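Local coordinates for putative peptidyl-arginine deiminase (Chlorobium tepidum, PDB 1XKN), which probably acts as a guanidine-modifying hydrolase that deiminates agmatine or arginine residues, at residues Ser48-Leu58 and Tyr79-Thr90. Sequence-based numbering, arbitrary orientation.
Sequences SRSETVNINVL and YAERIVFHRIPT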
loop_
_atom_site.group_PDB
_atom_site.type_symbol
_atom_site.label_atom_id
_atom_site.label_comp_id
_atom_site.label_asym_id
_atom_site.label_seq_id
_atom_site.Cartn_x
_atom_site.Cartn_y
_atom_site.Cartn_z
ATOM N N SER A 48 -8.941 -5.555 12.656
ATOM C CA SER A 48 -10.309 -5.800 13.111
ATOM C C SER A 48 -10.682 -4.957 14.330
ATOM O O SER A 48 -11.857 -4.831 14.661
ATOM C CB SER A 48 -10.528 -7.293 13.409
ATOM O OG SER A 48 -9.825 -7.724 14.559
ATOM N N ARG A 49 -9.685 -4.381 14.991
ATOM C CA ARG A 49 -9.944 -3.535 16.150
ATOM C C ARG A 49 -10.448 -2.183 15.658
ATOM O O ARG A 49 -11.150 -1.462 16.371
ATOM C CB ARG A 49 -8.657 -3.318 16.949
ATOM C CG ARG A 49 -8.072 -4.570 17.572
ATOM C CD ARG A 49 -6.770 -4.233 18.277
ATOM N NE ARG A 49 -6.975 -3.220 19.311
ATOM C CZ ARG A 49 -6.098 -2.268 19.609
ATOM N NH1 ARG A 49 -4.948 -2.192 18.950
ATOM N NH2 ARG A 49 -6.367 -1.390 20.568
ATOM N N SER A 50 -10.096 -1.864 14.417
ATOM C CA SER A 50 -10.430 -0.587 13.803
ATOM C C SER A 50 -11.594 -0.573 12.819
ATOM O O SER A 50 -12.407 0.355 12.820
ATOM C CB SER A 50 -9.182 -0.052 13.092
ATOM O OG SER A 50 -9.474 1.077 12.291
ATOM N N GLU A 51 -11.676 -1.599 11.981
ATOM C CA GLU A 51 -12.712 -1.631 10.965
ATOM C C GLU A 51 -12.909 -3.033 10.407
ATOM O O GLU A 51 -12.282 -3.995 10.861
ATOM C CB GLU A 51 -12.314 -0.677 9.828
ATOM C CG GLU A 51 -11.054 -1.131 9.065
ATOM C CD GLU A 51 -10.106 0.004 8.707
ATOM O OE1 GLU A 51 -9.594 0.018 7.565
ATOM O OE2 GLU A 51 -9.847 0.873 9.569
ATOM N N THR A 52 -13.792 -3.134 9.419
ATOM C CA THR A 52 -14.080 -4.395 8.749
ATOM C C THR A 52 -12.834 -4.835 7.992
ATOM O O THR A 52 -12.115 -4.007 7.422
ATOM C CB THR A 52 -15.227 -4.226 7.733
ATOM O OG1 THR A 52 -16.414 -3.804 8.417
ATOM C CG2 THR A 52 -15.497 -5.539 7.010
ATOM N N VAL A 53 -12.583 -6.139 7.995
ATOM C CA VAL A 53 -11.435 -6.704 7.298
ATOM C C VAL A 53 -11.950 -7.723 6.285
ATOM O O VAL A 53 -12.571 -8.720 6.654
ATOM C CB VAL A 53 -10.475 -7.419 8.277
ATOM C CG1 VAL A 53 -9.227 -7.875 7.544
ATOM C CG2 VAL A 53 -10.118 -6.486 9.426
ATOM N N ASN A 54 -11.712 -7.450 5.006
ATOM C CA ASN A 54 -12.133 -8.342 3.932
ATOM C C ASN A 54 -10.915 -9.141 3.499
ATOM O O ASN A 54 -9.916 -8.568 3.067
ATOM C CB ASN A 54 -12.684 -7.529 2.757
ATOM C CG ASN A 54 -14.010 -6.866 3.079
ATOM O OD1 ASN A 54 -14.138 -5.639 3.039
ATOM N ND2 ASN A 54 -15.006 -7.677 3.398
ATOM N N ILE A 55 -11.000 -10.464 3.613
ATOM C CA ILE A 55 -9.875 -11.327 3.271
ATOM C C ILE A 55 -10.153 -12.272 2.111
ATOM O O ILE A 55 -11.149 -12.995 2.111
ATOM C CB ILE A 55 -9.450 -12.173 4.493
ATOM C CG1 ILE A 55 -9.144 -11.246 5.675
ATOM C CG2 ILE A 55 -8.240 -13.034 4.139
ATOM C CD1 ILE A 55 -8.692 -11.964 6.926
ATOM N N ASN A 56 -9.260 -12.268 1.124
ATOM C CA ASN A 56 -9.400 -13.143 -0.030
ATOM C C ASN A 56 -8.737 -14.483 0.262
ATOM O O ASN A 56 -7.577 -14.536 0.676
ATOM C CB ASN A 56 -8.742 -12.535 -1.273
ATOM C CG ASN A 56 -9.378 -11.237 -1.700
ATOM O OD1 ASN A 56 -10.599 -11.121 -1.758
ATOM N ND2 ASN A 56 -8.546 -10.255 -2.029
ATOM N N VAL A 57 -9.485 -15.560 0.053
ATOM C CA VAL A 57 -8.974 -16.909 0.257
ATOM C C VAL A 57 -9.365 -17.745 -0.958
ATOM O O VAL A 57 -10.325 -17.422 -1.659
ATOM C CB VAL A 57 -9.550 -17.557 1.535
ATOM C CG1 VAL A 57 -9.015 -16.838 2.767
ATOM C CG2 VAL A 57 -11.070 -17.500 1.510
ATOM N N LEU A 58 -8.622 -18.818 -1.203
ATOM C CA LEU A 58 -8.871 -19.683 -2.355
ATOM C C LEU A 58 -9.978 -20.706 -2.152
ATOM O O LEU A 58 -10.669 -21.077 -3.099
ATOM C CB LEU A 58 -7.589 -20.435 -2.722
ATOM C CG LEU A 58 -6.386 -19.622 -3.198
ATOM C CD1 LEU A 58 -5.163 -20.526 -3.304
ATOM C CD2 LEU A 58 -6.707 -18.996 -4.535
ATOM N N TYR A 79 -13.906 -9.429 17.863
ATOM C CA TYR A 79 -14.057 -8.722 16.597
ATOM C C TYR A 79 -14.257 -9.664 15.416
ATOM O O TYR A 79 -14.127 -9.254 14.261
ATOM C CB TYR A 79 -12.826 -7.844 16.347
ATOM C CG TYR A 79 -12.433 -7.001 17.541
ATOM C CD1 TYR A 79 -13.302 -6.032 18.054
ATOM C CD2 TYR A 79 -11.206 -7.191 18.180
ATOM C CE1 TYR A 79 -12.957 -5.279 19.175
ATOM C CE2 TYR A 79 -10.854 -6.444 19.301
ATOM C CZ TYR A 79 -11.732 -5.492 19.795
ATOM O OH TYR A 79 -11.396 -4.771 20.918
ATOM N N ALA A 80 -14.590 -10.917 15.707
ATOM C CA ALA A 80 -14.792 -11.922 14.669
ATOM C C ALA A 80 -15.779 -11.521 13.573
ATOM O O ALA A 80 -15.551 -11.812 12.397
ATOM C CB ALA A 80 -15.229 -13.240 15.305
ATOM N N GLU A 81 -16.872 -10.859 13.944
ATOM C CA GLU A 81 -17.872 -10.443 12.961
ATOM C C GLU A 81 -17.321 -9.444 11.951
ATOM O O GLU A 81 -17.870 -9.298 10.860
ATOM C CB GLU A 81 -19.088 -9.813 13.647
ATOM C CG GLU A 81 -19.934 -10.766 14.484
ATOM C CD GLU A 81 -19.219 -11.238 15.728
ATOM O OE1 GLU A 81 -18.584 -10.400 16.398
ATOM O OE2 GLU A 81 -19.305 -12.443 16.044
ATOM N N ARG A 82 -16.241 -8.761 12.317
ATOM C CA ARG A 82 -15.639 -7.763 11.445
ATOM C C ARG A 82 -14.736 -8.355 10.372
ATOM O O ARG A 82 -14.383 -7.673 9.411
ATOM C CB ARG A 82 -14.852 -6.753 12.276
ATOM C CG ARG A 82 -15.695 -6.027 13.315
ATOM C CD ARG A 82 -14.840 -5.085 14.135
ATOM N NE ARG A 82 -15.605 -4.408 15.176
ATOM C CZ ARG A 82 -15.081 -3.535 16.033
ATOM N NH1 ARG A 82 -13.790 -3.234 15.968
ATOM N NH2 ARG A 82 -15.849 -2.966 16.954
ATOM N N ILE A 83 -14.356 -9.619 10.529
ATOM C CA ILE A 83 -13.500 -10.258 9.540
ATOM C C ILE A 83 -14.348 -11.097 8.591
ATOM O O ILE A 83 -14.893 -12.137 8.967
ATOM C CB ILE A 83 -12.417 -11.118 10.222
ATOM C CG1 ILE A 83 -11.547 -10.219 11.105
ATOM C CG2 ILE A 83 -11.571 -11.829 9.172
ATOM C CD1 ILE A 83 -10.438 -10.926 11.843
ATOM N N VAL A 84 -14.466 -10.611 7.360
ATOM C CA VAL A 84 -15.265 -11.262 6.329
ATOM C C VAL A 84 -14.392 -11.902 5.253
ATOM O O VAL A 84 -13.540 -11.239 4.652
ATOM C CB VAL A 84 -16.207 -10.243 5.647
ATOM C CG1 VAL A 84 -17.105 -10.946 4.649
ATOM C CG2 VAL A 84 -17.033 -9.515 6.699
ATOM N N PHE A 85 -14.616 -13.189 5.000
ATOM C CA PHE A 85 -13.851 -13.917 3.988
ATOM C C PHE A 85 -14.552 -13.956 2.642
ATOM O O PHE A 85 -15.776 -14.050 2.564
ATOM C CB PHE A 85 -13.576 -15.351 4.454
ATOM C CG PHE A 85 -12.671 -15.431 5.644
ATOM C CD1 PHE A 85 -13.174 -15.264 6.928
ATOM C CD2 PHE A 85 -11.302 -15.607 5.475
ATOM C CE1 PHE A 85 -12.323 -15.268 8.029
ATOM C CE2 PHE A 85 -10.443 -15.612 6.570
ATOM C CZ PHE A 85 -10.955 -15.439 7.850
ATOM N N HIS A 86 -13.757 -13.884 1.580
ATOM C CA HIS A 86 -14.283 -13.927 0.227
ATOM C C HIS A 86 -13.521 -14.965 -0.567
ATOM O O HIS A 86 -12.290 -15.003 -0.524
ATOM C CB HIS A 86 -14.135 -12.567 -0.459
ATOM C CG HIS A 86 -14.833 -11.457 0.255
ATOM N ND1 HIS A 86 -14.310 -10.845 1.374
ATOM C CD2 HIS A 86 -16.037 -10.878 0.037
ATOM C CE1 HIS A 86 -15.163 -9.939 1.814
ATOM N NE2 HIS A 86 -16.219 -9.938 1.021
ATOM N N ARG A 87 -14.254 -15.818 -1.275
ATOM C CA ARG A 87 -13.622 -16.835 -2.094
ATOM C C ARG A 87 -13.214 -16.136 -3.380
ATOM O O ARG A 87 -13.992 -16.050 -4.332
ATOM C CB ARG A 87 -14.597 -17.978 -2.399
ATOM C CG ARG A 87 -13.964 -19.089 -3.224
ATOM C CD ARG A 87 -14.944 -20.210 -3.548
ATOM N NE ARG A 87 -15.230 -21.055 -2.391
ATOM C CZ ARG A 87 -15.890 -22.208 -2.459
ATOM N NH1 ARG A 87 -16.331 -22.653 -3.628
ATOM N NH2 ARG A 87 -16.102 -22.920 -1.361
ATOM N N ILE A 88 -11.998 -15.603 -3.376
ATOM C CA ILE A 88 -11.442 -14.892 -4.517
ATOM C C ILE A 88 -10.008 -15.379 -4.698
ATOM O O ILE A 88 -9.149 -15.148 -3.845
ATOM C CB ILE A 88 -11.451 -13.362 -4.275
ATOM C CG1 ILE A 88 -12.896 -12.856 -4.192
ATOM C CG2 ILE A 88 -10.705 -12.650 -5.398
ATOM C CD1 ILE A 88 -13.019 -11.342 -4.077
ATOM N N PRO A 89 -9.733 -16.071 -5.815
ATOM C CA PRO A 89 -8.387 -16.586 -6.076
ATOM C C PRO A 89 -7.318 -15.510 -6.212
ATOM O O PRO A 89 -7.564 -14.429 -6.750
ATOM C CB PRO A 89 -8.569 -17.387 -7.362
ATOM C CG PRO A 89 -9.645 -16.643 -8.069
ATOM C CD PRO A 89 -10.626 -16.347 -6.953
ATOM N N THR A 90 -6.131 -15.822 -5.707
ATOM C CA THR A 90 -5.003 -14.910 -5.779
ATOM C C THR A 90 -3.754 -15.739 -6.045
ATOM O O THR A 90 -3.717 -16.935 -5.747
ATOM C CB THR A 90 -4.792 -14.138 -4.453
ATOM O OG1 THR A 90 -4.358 -15.044 -3.428
ATOM C CG2 THR A 90 -6.086 -13.468 -4.012
HETATM O O HOH W 1 -9.660 -2.662 20.640
HETATM O O HOH W 2 -5.400 -15.381 -0.967
#
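Parallel strands 52-57 and 83-87 pair here as the two strands of a beta-alpha-beta unit, joined through helix 60-73. V53, I55 and V57 each bond across through both N and O; N54 and N56, between them, bond to the side of strand 15-21 instead. V53 N donates to R82 O at 2.8 Å, nearly straight at 174°. V84 N returns to V53 O, and I55 and V57 repeat the pattern with V84, H86 and I88. The last bond, I88 N to V57 O, is weak.

V53, I55, V57, I83 and F85 share one face, mostly apolar, with R87 at its end in a salt bridge to D60. Helix 60-73 covers this face through L70 on I83 and A66 on F85. I55 CD1 lies 3.7 Å from I83 CG2. I55 and F85 run side by side, and V57 CG1 meets the F85 ring at its edge, 3.8 Å from CD2. N54 and H86 lie on the other face; N54 OD1 is bonded to S17 OG.

At the start of the pair, R82 reaches back to the end of helix 36-50. Its chain is extended from CG to NE, which carries NH1 to S48 O at 2.8 Å, with a second, weak bond to R49 O. Y79 CD1 sits over one face of this guanidinium. R49 CA in turn lies over the centre of the Y79 ring, a CH-pi contact, and a water links R49 NE to Y79 OH.

At the far end, N56 OD1 is buried against I88, 3.4 Å from CD1, with no polar partner in the model. A second water joins N56 O to T90 OG1.

Strand 83-87 is outermost in its mixed sheet, beside 52-57 and then 15-21. The helix-covered parallel pair is the classic beta-alpha-beta crossover.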